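PDB 5YKR: probable aminotransferase from Pseudomonas aeruginosa, which is probably a pyridoxal-phosphate-dependent enzyme of the class-III aminotransferase family, with the cofactor carried on a lysine. Local coordinates for residues Phe5-Leu9 with His403-Ile409; Phe228-Met234 with Arg381-Glu387; Thr369-Leu375 with Arg450-Gly454; Leu375-Val379 with Leu389-Pro395. One frame throughout, in Å; residues are numbered along the deposited sequence.

Contact 1 of 4, residues Phe5-Leu9 with His403-Ile409; sequences FGLDL and HARNGLI
Phe5, the first residue of the modelled chain, lays its side chain across the loop that leads into helix 407-418. Its CB already rests on the end of Ile409, with CD1 of that isoleucine 4.0 Å away. Phe5 CG stays beside the same methyl, and further out Phe5 CD2 meets Ile409 CD1 at 3.8 Å. Phe5 CE2 comes up to Asn406 ND2 at 3.7 Å, ring and amide planes turned 52° apart. On the other flank Phe5 CE1 runs into His403 O, which lies at the ring edge, 3.6 Å off; CZ ends between that oxygen and Arg405 O.

The amide beside the ring is held. Asn406 is the N-cap of helix 407-418: with CG anti to the backbone N (chi1 -177°), its OD1 accepts from Ile409 N at 2.9 Å, nearly straight (169°) and in the carbonyl plane. Asp8 is likewise the N-cap of helix 9-26, its OD1 accepting from Ala10 N.

Ile409 is shared by three residues of the N-terminal segment. Leu7 CD1 touches its CG2 branch at 4.0 Å, while Leu9, crossing it at about a right angle, brings CD2 to Ile409 CD1 at 4.0 Å.

Contact 2 of 4, residues Phe228-Met234 with Arg381-Glu387; sequences FMTNVGM and RIGARVE
Met234 reaches out over the strand pair, stretched out straight past CG, and its methyl does most of the touching. Met234 CE lies 3.7 Å from Ile382 CG1 and 3.7 Å from Arg385 CG, and the same methyl meets Glu387 CB, so one thioether tip is wedged among residues of both strands. Behind it, Met234 SD passes obliquely over Glu387 CB.

Ile382 also turns its other branches to residues 228-234. Its CG2 is modelled over a face of the Phe228 ring, at a closeness that is doubtful, and its CD1 meets Thr230 CG2 at 3.7 Å, the two side chains crossing at about a right angle.

The strands form a beta hairpin closed by a type II' turn from Ile382 to Arg385, part of a three-stranded antiparallel sheet. Ile382, Arg385 and Glu387 face the loop that follows strand 220-225 of the large central sheet. Asn231, in that loop, makes a weak hydrogen bond to O3 of the modified residue LLP at position 286.

Polar contact between the segments is made through water. Water 1 accepts from Arg385 NE at 2.8 Å, in the guanidinium plane, and donates to Thr230 O at 2.7 Å and to Glu387 OE1. The extended arginine chain carries NE out to this point, and its NH1 continues to Ser85 OG. Glu387 OE2 approaches Gly233 CA at 3.5 Å while accepting from Asn429 N. Water 2 joins the backbones, accepting from Met234 N and donating to Glu387 O at 3.0 Å.

Contact 3 of 4, residues Thr369-Leu375 with Arg450-Gly454; sequences TLEELRL and RDCLG
Arg450 grips Glu372 side-on, using two nitrogens on a single carboxylate oxygen. Arg450 NH2 donates to Glu372 OE2 at 2.9 Å (152° at the hydrogen) and meets that oxygen nearly along its C-O bond. Arg450 NE gives the longer second bond to the same Glu372 OE2, 3.2 Å, arriving from above the carboxylate plane. The oxygen lies close to the guanidinium plane, yet the two flat groups stand 75° apart, so this salt bridge is not the coplanar kind that pairs two oxygens with two nitrogens. A bend at chi2 (61°) brings the guanidinium nearer the other helix than the start of the side chain would suggest.

One guanidinium face is covered by Leu373, whose CD2 sits over its centre, 3.8 Å from Arg450 CZ. The aliphatic part of the arginine is used as well: Arg450 CD packs against Thr369 OG1 at 3.7 Å and near the threonine methyl.

Deeper in, Leu453 gathers the apolar groups. Its CB takes Leu373 CD1 at 3.6 Å, and its CD1 meets Thr369 CG2 at 3.9 Å and Leu375 CD1 at 4.0 Å. Leu413 of helix 407-418 and Trp377, from the loop before strand 378-382, add to the leucine's surroundings. Just past helix 349-372, Arg374 has positive phi in a Schellman motif, and Leu375 follows with its side chain toward Leu453. The arrangement is that of a helix-helix interface, apolar inside and bordered by a salt bridge, where the C-terminal helix 439-456 packs on the end of helix 349-372.

Contact 4 of 4, residues Leu375-Val379 with Leu389-Pro395; sequences LPWHV and LFMTHAP
Hydrogen bonds between His378 and the 389-395 segment hold this contact. His378 N donates to Leu389 O at 3.1 Å and Leu389 N returns a bond to His378 O at 3.0 Å, making an antiparallel hydrogen-bonded pair. The third bond belongs to the imidazole: His378 ND1 donates to Met391 O at 2.8 Å, almost straight (174°) and in the ring plane, though it stands above the plane of the accepting carbonyl. With CG set between the backbone N and the carbonyl carbon (chi1 69°), the ring lies against residues 391-395, its edge to Met391 O and a face to His393 and Ala394.

This is the end of the hairpin of strands 378-382 and 385-389 away from its turn; beyond the pair regular strand pairing stops, yet the backbones stay close. Pro376 and Phe390 are each the centre of an inverse gamma turn, one in each segment, near the pair.

Aromatic contacts flank the bonds. Phe390 lies alongside Trp377, pointing the same way, with the planes 41° apart; Phe390 CD1 sits over one indole face, 3.5 Å from Trp377 CE2, and Leu375 CD1 covers the opposite face. The indole NE1 donates to Phe5 O. On the histidine, Ala394 CA makes a CH-pi contact over a ring face, 3.8 Å from the centroid.

Van der Waals contacts fill in the rest: Met391 CG reaches His378 CE1 at 3.6 Å, Pro395 CD approaches His378 NE2, and Thr392 OG1 touches Pro376 CB.

Contacts 1, 3 and 4 gather on one side of the chain's centre, while contact 2 lies nearer the middle and borders the cofactor site through the weak bond of Asn231. Contacts 3 and 4 share Leu375, and their centres are about 13 Å apart. Trp377 of contact 4 ties the group together: its indole N-H is bound to the first residue of contact 1, and its ring packs on Leu370 and Leu453 of contact 3. Contacts 2 and 4 use the same hairpin at its two ends, centres about 13 Å apart. Contact 1 meets contact 2 where Arg405, salt-bridged through NE to Glu410, packs its NH1 near Gly233.

Contact 1 of 4, residues Phe5-Leu9 with His403-Ile409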
loop_
_atom_site.group_PDB
_atom_site.type_symbol
_atom_site.label_atom_id
_atom_site.label_comp_id
_atom_site.label_asym_id
_atom_site.label_seq_id
_atom_site.Cartn_x
_atom_site.Cartn_y
_atom_site.Cartn_z
ATOM N N PHE A 5 19.749 28.444 17.786
ATOM C CA PHE A 5 20.419 27.097 17.636
ATOM C C PHE A 5 21.955 27.132 17.546
ATOM O O PHE A 5 22.615 26.192 17.086
ATOM C CB PHE A 5 19.878 26.391 16.377
ATOM C CG PHE A 5 18.363 26.373 16.261
ATOM C CD1 PHE A 5 17.648 25.468 16.974
ATOM C CD2 PHE A 5 17.674 27.288 15.480
ATOM C CE1 PHE A 5 16.259 25.395 16.855
ATOM C CE2 PHE A 5 16.304 27.237 15.371
ATOM C CZ PHE A 5 15.595 26.270 16.046
ATOM N N GLY A 6 22.554 28.225 17.980
ATOM C CA GLY A 6 23.983 28.341 17.995
ATOM C C GLY A 6 24.617 28.751 16.690
ATOM O O GLY A 6 25.834 28.769 16.621
ATOM N N LEU A 7 23.812 29.092 15.667
ATOM C CA LEU A 7 24.311 29.542 14.358
ATOM C C LEU A 7 23.750 30.936 14.001
ATOM O O LEU A 7 22.658 31.331 14.458
ATOM C CB LEU A 7 23.870 28.557 13.272
ATOM C CG LEU A 7 24.306 27.094 13.419
ATOM C CD1 LEU A 7 23.785 26.260 12.278
ATOM C CD2 LEU A 7 25.804 26.977 13.485
ATOM N N ASP A 8 24.499 31.656 13.159
ATOM C CA ASP A 8 24.040 32.916 12.587
ATOM C C ASP A 8 23.179 32.608 11.339
ATOM O O ASP A 8 23.703 32.177 10.280
ATOM C CB ASP A 8 25.249 33.803 12.253
ATOM C CG ASP A 8 24.868 35.145 11.626
ATOM O OD1 ASP A 8 23.775 35.301 11.088
ATOM O OD2 ASP A 8 25.688 36.096 11.690
ATOM N N LEU A 9 21.866 32.844 11.440
ATOM C CA LEU A 9 20.975 32.500 10.353
ATOM C C LEU A 9 21.261 33.240 9.054
ATOM O O LEU A 9 20.997 32.708 7.967
ATOM C CB LEU A 9 19.510 32.628 10.744
ATOM C CG LEU A 9 19.014 31.625 11.784
ATOM C CD1 LEU A 9 17.546 31.867 12.073
ATOM C CD2 LEU A 9 19.249 30.153 11.368
ATOM N N HIS A 403 10.660 21.284 18.803
ATOM C CA HIS A 403 11.247 22.652 18.813
ATOM C C HIS A 403 12.684 22.716 18.346
ATOM O O HIS A 403 13.200 23.814 17.992
ATOM C CB HIS A 403 11.216 23.225 20.213
ATOM C CG HIS A 403 9.839 23.444 20.716
ATOM N ND1 HIS A 403 9.071 24.508 20.282
ATOM C CD2 HIS A 403 9.092 22.787 21.636
ATOM C CE1 HIS A 403 7.891 24.466 20.885
ATOM N NE2 HIS A 403 7.890 23.454 21.734
ATOM N N ALA A 404 13.341 21.572 18.337
ATOM C CA ALA A 404 14.774 21.457 17.972
ATOM C C ALA A 404 15.051 21.058 16.516
ATOM O O ALA A 404 16.123 20.440 16.209
ATOM C CB ALA A 404 15.381 20.452 18.908
ATOM N N ARG A 405 14.073 21.387 15.667
ATOM C CA ARG A 405 14.094 21.171 14.238
ATOM C C ARG A 405 14.016 22.564 13.561
ATOM O O ARG A 405 13.430 23.492 14.099
ATOM C CB ARG A 405 12.938 20.197 13.814
ATOM C CG ARG A 405 13.047 18.755 14.411
ATOM C CD ARG A 405 14.222 17.902 13.867
ATOM N NE ARG A 405 14.130 17.800 12.423
ATOM C CZ ARG A 405 13.545 16.798 11.752
ATOM N NH1 ARG A 405 13.052 15.705 12.396
ATOM N NH2 ARG A 405 13.491 16.848 10.423
ATOM N N ASN A 406 14.639 22.712 12.391
ATOM C CA ASN A 406 14.668 23.957 11.646
ATOM C C ASN A 406 14.906 23.684 10.188
ATOM O O ASN A 406 15.949 23.111 9.825
ATOM C CB ASN A 406 15.740 24.910 12.180
ATOM C CG ASN A 406 15.739 26.246 11.451
ATOM O OD1 ASN A 406 16.430 26.452 10.416
ATOM N ND2 ASN A 406 14.868 27.154 11.938
ATOM N N GLY A 407 13.954 24.097 9.341
ATOM C CA GLY A 407 13.989 23.781 7.934
ATOM C C GLY A 407 15.212 24.300 7.191
ATOM O O GLY A 407 15.810 23.603 6.340
ATOM N N LEU A 408 15.582 25.534 7.497
ATOM C CA LEU A 408 16.665 26.192 6.800
ATOM C C LEU A 408 18.038 25.577 7.138
ATOM O O LEU A 408 18.827 25.283 6.234
ATOM C CB LEU A 408 16.673 27.691 7.087
ATOM C CG LEU A 408 17.868 28.458 6.512
ATOM C CD1 LEU A 408 17.953 28.353 5.005
ATOM C CD2 LEU A 408 17.852 29.923 6.898
ATOM N N ILE A 409 18.304 25.366 8.425
ATOM C CA ILE A 409 19.579 24.779 8.833
ATOM C C ILE A 409 19.664 23.357 8.264
ATOM O O ILE A 409 20.687 22.963 7.677
ATOM C CB ILE A 409 19.766 24.772 10.356
ATOM C CG1 ILE A 409 19.844 26.217 10.888
ATOM C CG2 ILE A 409 20.983 23.942 10.724
ATOM C CD1 ILE A 409 19.671 26.305 12.401
#

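Contact 2 of 4, residues Phe228-Met234 with Arg381-Glu387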
loop_
_atom_site.group_PDB
_atom_site.type_symbol
_atom_site.label_atom_id
_atom_site.label_comp_id
_atom_site.label_asym_id
_atom_site.label_seq_id
_atom_site.Cartn_x
_atom_site.Cartn_y
_atom_site.Cartn_z
ATOM N N PHE A 228 11.059 3.564 20.435
ATOM C CA PHE A 228 12.064 4.624 20.561
ATOM C C PHE A 228 11.671 5.551 19.421
ATOM O O PHE A 228 11.583 5.080 18.280
ATOM C CB PHE A 228 13.431 3.932 20.411
ATOM C CG PHE A 228 14.635 4.792 20.645
ATOM C CD1 PHE A 228 14.958 5.856 19.835
ATOM C CD2 PHE A 228 15.532 4.414 21.637
ATOM C CE1 PHE A 228 16.104 6.596 20.074
ATOM C CE2 PHE A 228 16.666 5.140 21.902
ATOM C CZ PHE A 228 16.949 6.223 21.104
ATOM N N MET A 229 11.271 6.799 19.718
ATOM C CA MET A 229 10.709 7.614 18.640
ATOM C C MET A 229 11.821 8.029 17.679
ATOM O O MET A 229 12.929 8.376 18.116
ATOM C CB MET A 229 9.959 8.838 19.171
ATOM C CG MET A 229 8.924 8.490 20.198
ATOM S SD MET A 229 7.956 9.917 20.803
ATOM C CE MET A 229 7.007 10.378 19.344
ATOM N N THR A 230 11.536 8.022 16.391
ATOM C CA THR A 230 12.529 8.329 15.361
ATOM C C THR A 230 12.087 9.334 14.343
ATOM O O THR A 230 12.843 9.663 13.437
ATOM C CB THR A 230 12.965 7.063 14.594
ATOM O OG1 THR A 230 11.865 6.565 13.832
ATOM C CG2 THR A 230 13.495 5.993 15.559
ATOM N N ASN A 231 10.881 9.874 14.498
ATOM C CA ASN A 231 10.303 10.739 13.479
ATOM C C ASN A 231 10.078 12.178 13.939
ATOM O O ASN A 231 9.255 12.893 13.370
ATOM C CB ASN A 231 9.055 10.070 12.917
ATOM C CG ASN A 231 9.357 8.821 12.100
ATOM O OD1 ASN A 231 8.854 7.662 12.386
ATOM N ND2 ASN A 231 10.083 9.039 11.058
ATOM N N VAL A 232 10.860 12.584 14.945
ATOM C CA VAL A 232 10.917 13.983 15.402
ATOM C C VAL A 232 12.311 14.235 15.950
ATOM O O VAL A 232 12.501 14.680 17.093
ATOM C CB VAL A 232 9.745 14.282 16.395
ATOM C CG1 VAL A 232 9.832 13.419 17.664
ATOM C CG2 VAL A 232 9.661 15.752 16.682
ATOM N N GLY A 233 13.313 13.818 15.182
ATOM C CA GLY A 233 14.546 13.426 15.828
ATOM C C GLY A 233 14.306 12.167 16.662
ATOM O O GLY A 233 13.229 11.538 16.581
ATOM N N MET A 234 15.275 11.817 17.483
ATOM C CA MET A 234 15.168 10.613 18.295
ATOM C C MET A 234 14.799 10.894 19.727
ATOM O O MET A 234 15.420 11.708 20.362
ATOM C CB MET A 234 16.479 9.847 18.262
ATOM C CG MET A 234 16.714 9.186 16.938
ATOM S SD MET A 234 18.352 8.368 16.890
ATOM C CE MET A 234 18.169 7.658 15.295
ATOM N N ARG A 381 22.253 7.473 18.869
ATOM C CA ARG A 381 22.348 6.299 17.982
ATOM C C ARG A 381 21.460 5.178 18.523
ATOM O O ARG A 381 21.406 4.908 19.734
ATOM C CB ARG A 381 23.800 5.822 17.865
ATOM C CG ARG A 381 23.948 4.560 17.007
ATOM C CD ARG A 381 25.385 4.214 16.726
ATOM N NE ARG A 381 26.053 3.703 17.918
ATOM C CZ ARG A 381 26.074 2.434 18.290
ATOM N NH1 ARG A 381 25.435 1.486 17.574
ATOM N NH2 ARG A 381 26.758 2.092 19.385
ATOM N N ILE A 382 20.735 4.533 17.607
ATOM C CA ILE A 382 20.044 3.279 17.873
ATOM C C ILE A 382 20.530 2.282 16.833
ATOM O O ILE A 382 20.094 2.282 15.674
ATOM C CB ILE A 382 18.503 3.389 17.899
ATOM C CG1 ILE A 382 17.943 4.244 16.811
ATOM C CG2 ILE A 382 18.102 3.892 19.244
ATOM C CD1 ILE A 382 16.461 3.966 16.631
ATOM N N GLY A 383 21.510 1.473 17.247
ATOM C CA GLY A 383 22.072 0.498 16.337
ATOM C C GLY A 383 22.731 1.129 15.123
ATOM O O GLY A 383 23.712 1.848 15.260
ATOM N N ALA A 384 22.177 0.860 13.945
ATOM C CA ALA A 384 22.683 1.347 12.675
ATOM C C ALA A 384 22.279 2.769 12.319
ATOM O O ALA A 384 22.722 3.292 11.276
ATOM C CB ALA A 384 22.247 0.419 11.566
ATOM N N ARG A 385 21.414 3.407 13.136
ATOM C CA ARG A 385 20.791 4.668 12.768
ATOM C C ARG A 385 21.242 5.766 13.739
ATOM O O ARG A 385 21.162 5.567 14.949
ATOM C CB ARG A 385 19.251 4.478 12.824
ATOM C CG ARG A 385 18.413 5.605 12.285
ATOM C CD ARG A 385 16.939 5.324 12.528
ATOM N NE ARG A 385 16.155 6.338 11.833
ATOM C CZ ARG A 385 15.748 6.249 10.540
ATOM N NH1 ARG A 385 15.990 5.168 9.810
ATOM N NH2 ARG A 385 15.180 7.287 9.978
ATOM N N VAL A 386 21.739 6.892 13.194
ATOM C CA VAL A 386 22.330 7.973 14.004
ATOM C C VAL A 386 21.645 9.301 13.646
ATOM O O VAL A 386 21.519 9.620 12.457
ATOM C CB VAL A 386 23.840 8.111 13.669
ATOM C CG1 VAL A 386 24.516 9.249 14.434
ATOM C CG2 VAL A 386 24.556 6.781 13.964
ATOM N N GLU A 387 21.221 10.073 14.662
ATOM C CA GLU A 387 20.567 11.362 14.358
ATOM C C GLU A 387 20.921 12.390 15.406
ATOM O O GLU A 387 20.903 12.092 16.595
ATOM C CB GLU A 387 19.045 11.158 14.289
ATOM C CG GLU A 387 18.242 12.410 13.952
ATOM C CD GLU A 387 16.909 12.129 13.271
ATOM O OE1 GLU A 387 16.472 10.941 13.287
ATOM O OE2 GLU A 387 16.272 13.112 12.771
HETATM O O HOH W 1 15.198 8.938 12.396
HETATM O O HOH W 2 18.170 12.794 17.610
#

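Contact 3 of 4, residues Thr369-Leu375 with Arg450-Gly454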
loop_
_atom_site.group_PDB
_atom_site.type_symbol
_atom_site.label_atom_id
_atom_site.label_comp_id
_atom_site.label_asym_id
_atom_site.label_seq_id
_atom_site.Cartn_x
_atom_site.Cartn_y
_atom_site.Cartn_z
ATOM N N THR A 369 32.565 16.725 16.814
ATOM C CA THR A 369 32.348 18.023 16.124
ATOM C C THR A 369 31.437 18.952 16.938
ATOM O O THR A 369 31.747 20.110 17.100
ATOM C CB THR A 369 31.773 17.770 14.719
ATOM O OG1 THR A 369 32.812 17.228 13.895
ATOM C CG2 THR A 369 31.210 19.005 14.091
ATOM N N LEU A 370 30.326 18.430 17.447
ATOM C CA LEU A 370 29.404 19.218 18.255
ATOM C C LEU A 370 30.094 19.758 19.521
ATOM O O LEU A 370 29.916 20.915 19.869
ATOM C CB LEU A 370 28.148 18.425 18.621
ATOM C CG LEU A 370 27.309 17.913 17.441
ATOM C CD1 LEU A 370 26.071 17.190 17.954
ATOM C CD2 LEU A 370 26.999 18.940 16.387
ATOM N N GLU A 371 30.910 18.909 20.152
ATOM C CA GLU A 371 31.637 19.300 21.354
ATOM C C GLU A 371 32.703 20.360 21.038
ATOM O O GLU A 371 32.809 21.386 21.724
ATOM C CB GLU A 371 32.236 18.083 22.032
ATOM C CG GLU A 371 31.189 17.203 22.718
ATOM C CD GLU A 371 31.753 15.887 23.272
ATOM O OE1 GLU A 371 32.957 15.608 23.034
ATOM O OE2 GLU A 371 30.993 15.129 23.921
ATOM N N GLU A 372 33.454 20.157 19.973
ATOM C CA GLU A 372 34.531 21.061 19.611
ATOM C C GLU A 372 34.012 22.444 19.282
ATOM O O GLU A 372 34.575 23.445 19.713
ATOM C CB GLU A 372 35.267 20.510 18.406
ATOM C CG GLU A 372 36.342 21.405 17.853
ATOM C CD GLU A 372 37.042 20.812 16.656
ATOM O OE1 GLU A 372 37.371 19.604 16.693
ATOM O OE2 GLU A 372 37.287 21.569 15.689
ATOM N N LEU A 373 32.897 22.496 18.534
ATOM C CA LEU A 373 32.308 23.756 18.116
ATOM C C LEU A 373 31.368 24.362 19.160
ATOM O O LEU A 373 30.787 25.426 18.912
ATOM C CB LEU A 373 31.595 23.570 16.785
ATOM C CG LEU A 373 32.470 23.103 15.610
ATOM C CD1 LEU A 373 31.614 22.928 14.365
ATOM C CD2 LEU A 373 33.628 24.060 15.330
ATOM N N ARG A 374 31.194 23.688 20.291
ATOM C CA ARG A 374 30.376 24.166 21.426
ATOM C C ARG A 374 28.935 24.392 21.015
ATOM O O ARG A 374 28.237 25.280 21.520
ATOM C CB ARG A 374 31.019 25.405 22.086
ATOM C CG ARG A 374 32.445 25.158 22.562
ATOM C CD ARG A 374 32.937 26.337 23.408
ATOM N NE ARG A 374 34.303 26.076 23.864
ATOM C CZ ARG A 374 35.148 26.958 24.363
ATOM N NH1 ARG A 374 34.784 28.229 24.552
ATOM N NH2 ARG A 374 36.365 26.560 24.692
ATOM N N LEU A 375 28.450 23.570 20.093
ATOM C CA LEU A 375 27.078 23.739 19.621
ATOM C C LEU A 375 26.110 23.195 20.660
ATOM O O LEU A 375 26.347 22.125 21.218
ATOM C CB LEU A 375 26.883 23.058 18.275
ATOM C CG LEU A 375 27.495 23.741 17.092
ATOM C CD1 LEU A 375 27.588 22.760 15.928
ATOM C CD2 LEU A 375 26.701 24.972 16.704
ATOM N N ARG A 450 31.747 18.645 9.407
ATOM C CA ARG A 450 32.627 19.542 10.134
ATOM C C ARG A 450 32.973 20.770 9.329
ATOM O O ARG A 450 32.956 21.895 9.877
ATOM C CB ARG A 450 33.886 18.799 10.533
ATOM C CG ARG A 450 34.943 19.677 11.222
ATOM C CD ARG A 450 34.453 20.293 12.528
ATOM N NE ARG A 450 35.481 21.168 13.102
ATOM C CZ ARG A 450 35.786 22.392 12.668
ATOM N NH1 ARG A 450 35.178 22.964 11.630
ATOM N NH2 ARG A 450 36.747 23.068 13.279
ATOM N N ASP A 451 33.246 20.588 8.031
ATOM C CA ASP A 451 33.503 21.702 7.142
ATOM C C ASP A 451 32.304 22.658 7.065
ATOM O O ASP A 451 32.479 23.878 7.107
ATOM C CB ASP A 451 33.878 21.265 5.732
ATOM C CG ASP A 451 35.240 20.601 5.635
ATOM O OD1 ASP A 451 36.034 20.612 6.617
ATOM O OD2 ASP A 451 35.501 20.050 4.544
ATOM N N CYS A 452 31.115 22.092 6.891
ATOM C CA CYS A 452 29.913 22.908 6.751
ATOM C C CYS A 452 29.679 23.759 8.006
ATOM O O CYS A 452 29.457 24.978 7.914
ATOM C CB CYS A 452 28.696 22.018 6.485
ATOM S SG CYS A 452 27.189 22.931 6.170
ATOM N N LEU A 453 29.710 23.107 9.157
ATOM C CA LEU A 453 29.484 23.794 10.414
ATOM C C LEU A 453 30.568 24.819 10.692
ATOM O O LEU A 453 30.251 25.912 11.199
ATOM C CB LEU A 453 29.332 22.828 11.574
ATOM C CG LEU A 453 28.095 21.949 11.510
ATOM C CD1 LEU A 453 28.154 20.820 12.524
ATOM C CD2 LEU A 453 26.867 22.787 11.739
ATOM N N GLY A 454 31.808 24.523 10.315
ATOM C CA GLY A 454 32.871 25.483 10.501
ATOM C C GLY A 454 32.675 26.727 9.641
ATOM O O GLY A 454 32.919 27.851 10.109
#

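Contact 4 of 4, residues Leu375-Val379 with Leu389-Pro395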
loop_
_atom_site.group_PDB
_atom_site.type_symbol
_atom_site.label_atom_id
_atom_site.label_comp_id
_atom_site.label_asym_id
_atom_site.label_seq_id
_atom_site.Cartn_x
_atom_site.Cartn_y
_atom_site.Cartn_z
ATOM N N LEU A 375 28.450 23.570 20.093
ATOM C CA LEU A 375 27.078 23.739 19.621
ATOM C C LEU A 375 26.110 23.195 20.660
ATOM O O LEU A 375 26.347 22.125 21.218
ATOM C CB LEU A 375 26.883 23.058 18.275
ATOM C CG LEU A 375 27.495 23.741 17.092
ATOM C CD1 LEU A 375 27.588 22.760 15.928
ATOM C CD2 LEU A 375 26.701 24.972 16.704
ATOM N N PRO A 376 24.946 23.848 20.842
ATOM C CA PRO A 376 23.937 23.380 21.784
ATOM C C PRO A 376 23.063 22.308 21.143
ATOM O O PRO A 376 21.835 22.412 21.096
ATOM C CB PRO A 376 23.134 24.672 22.062
ATOM C CG PRO A 376 23.191 25.432 20.770
ATOM C CD PRO A 376 24.560 25.147 20.231
ATOM N N TRP A 377 23.724 21.271 20.637
ATOM C CA TRP A 377 23.088 20.181 19.899
ATOM C C TRP A 377 23.552 18.859 20.536
ATOM O O TRP A 377 24.515 18.824 21.312
ATOM C CB TRP A 377 23.564 20.154 18.446
ATOM C CG TRP A 377 23.292 21.352 17.562
ATOM C CD1 TRP A 377 22.807 22.573 17.929
ATOM C CD2 TRP A 377 23.535 21.439 16.160
ATOM N NE1 TRP A 377 22.705 23.388 16.843
ATOM C CE2 TRP A 377 23.157 22.716 15.741
ATOM C CE3 TRP A 377 23.992 20.529 15.196
ATOM C CZ2 TRP A 377 23.231 23.113 14.416
ATOM C CZ3 TRP A 377 24.060 20.925 13.898
ATOM C CH2 TRP A 377 23.694 22.218 13.514
ATOM N N HIS A 378 22.872 17.755 20.181
ATOM C CA HIS A 378 23.343 16.439 20.643
ATOM C C HIS A 378 23.063 15.418 19.557
ATOM O O HIS A 378 22.256 15.672 18.659
ATOM C CB HIS A 378 22.709 15.986 21.972
ATOM C CG HIS A 378 21.264 15.652 21.861
ATOM N ND1 HIS A 378 20.278 16.610 21.813
ATOM C CD2 HIS A 378 20.660 14.459 21.686
ATOM C CE1 HIS A 378 19.112 16.003 21.613
ATOM N NE2 HIS A 378 19.317 14.694 21.556
ATOM N N VAL A 379 23.719 14.282 19.689
ATOM C CA VAL A 379 23.544 13.167 18.783
ATOM C C VAL A 379 23.216 11.904 19.540
ATOM O O VAL A 379 23.734 11.656 20.630
ATOM C CB VAL A 379 24.786 12.997 17.847
ATOM C CG1 VAL A 379 26.083 12.582 18.586
ATOM C CG2 VAL A 379 24.529 11.998 16.734
ATOM N N LEU A 389 19.999 16.472 16.904
ATOM C CA LEU A 389 18.892 17.388 17.149
ATOM C C LEU A 389 19.497 18.672 17.685
ATOM O O LEU A 389 20.515 18.647 18.412
ATOM C CB LEU A 389 17.946 16.813 18.219
ATOM C CG LEU A 389 16.650 16.103 17.877
ATOM C CD1 LEU A 389 16.014 15.564 19.143
ATOM C CD2 LEU A 389 15.696 16.973 17.032
ATOM N N PHE A 390 18.832 19.800 17.394
ATOM C CA PHE A 390 19.387 21.120 17.748
ATOM C C PHE A 390 18.949 21.550 19.159
ATOM O O PHE A 390 18.365 22.618 19.349
ATOM C CB PHE A 390 19.001 22.182 16.715
ATOM C CG PHE A 390 19.194 21.784 15.270
ATOM C CD1 PHE A 390 20.278 21.005 14.857
ATOM C CD2 PHE A 390 18.305 22.221 14.313
ATOM C CE1 PHE A 390 20.428 20.658 13.521
ATOM C CE2 PHE A 390 18.458 21.909 12.969
ATOM C CZ PHE A 390 19.515 21.112 12.580
ATOM N N MET A 391 19.253 20.706 20.137
ATOM C CA MET A 391 19.065 21.046 21.539
ATOM C C MET A 391 20.160 20.344 22.362
ATOM O O MET A 391 20.766 19.337 21.936
ATOM C CB MET A 391 17.659 20.631 22.001
ATOM C CG MET A 391 17.341 19.138 21.865
ATOM S SD MET A 391 15.638 18.661 22.160
ATOM C CE MET A 391 15.517 18.928 23.941
ATOM N N THR A 392 20.434 20.898 23.531
ATOM C CA THR A 392 21.592 20.436 24.299
ATOM C C THR A 392 21.496 18.985 24.827
ATOM O O THR A 392 22.485 18.267 24.879
ATOM C CB THR A 392 21.872 21.408 25.465
ATOM O OG1 THR A 392 22.272 22.641 24.891
ATOM C CG2 THR A 392 22.970 20.936 26.307
ATOM N N HIS A 393 20.297 18.590 25.215
ATOM C CA HIS A 393 20.073 17.347 25.930
ATOM C C HIS A 393 19.039 16.513 25.156
ATOM O O HIS A 393 18.241 17.053 24.422
ATOM C CB HIS A 393 19.536 17.634 27.334
ATOM C CG HIS A 393 20.448 18.486 28.184
ATOM N ND1 HIS A 393 21.631 18.016 28.717
ATOM C CD2 HIS A 393 20.330 19.766 28.600
ATOM C CE1 HIS A 393 22.211 18.976 29.418
ATOM N NE2 HIS A 393 21.432 20.046 29.374
ATOM N N ALA A 394 19.066 15.200 25.339
ATOM C CA ALA A 394 18.060 14.361 24.747
ATOM C C ALA A 394 16.656 14.844 25.157
ATOM O O ALA A 394 16.407 15.133 26.331
ATOM C CB ALA A 394 18.254 12.918 25.184
ATOM N N PRO A 395 15.741 14.888 24.196
ATOM C CA PRO A 395 14.373 15.283 24.512
ATOM C C PRO A 395 13.673 14.268 25.384
ATOM O O PRO A 395 13.887 13.056 25.225
ATOM C CB PRO A 395 13.714 15.367 23.122
ATOM C CG PRO A 395 14.445 14.321 22.300
ATOM C CD PRO A 395 15.889 14.478 22.777
#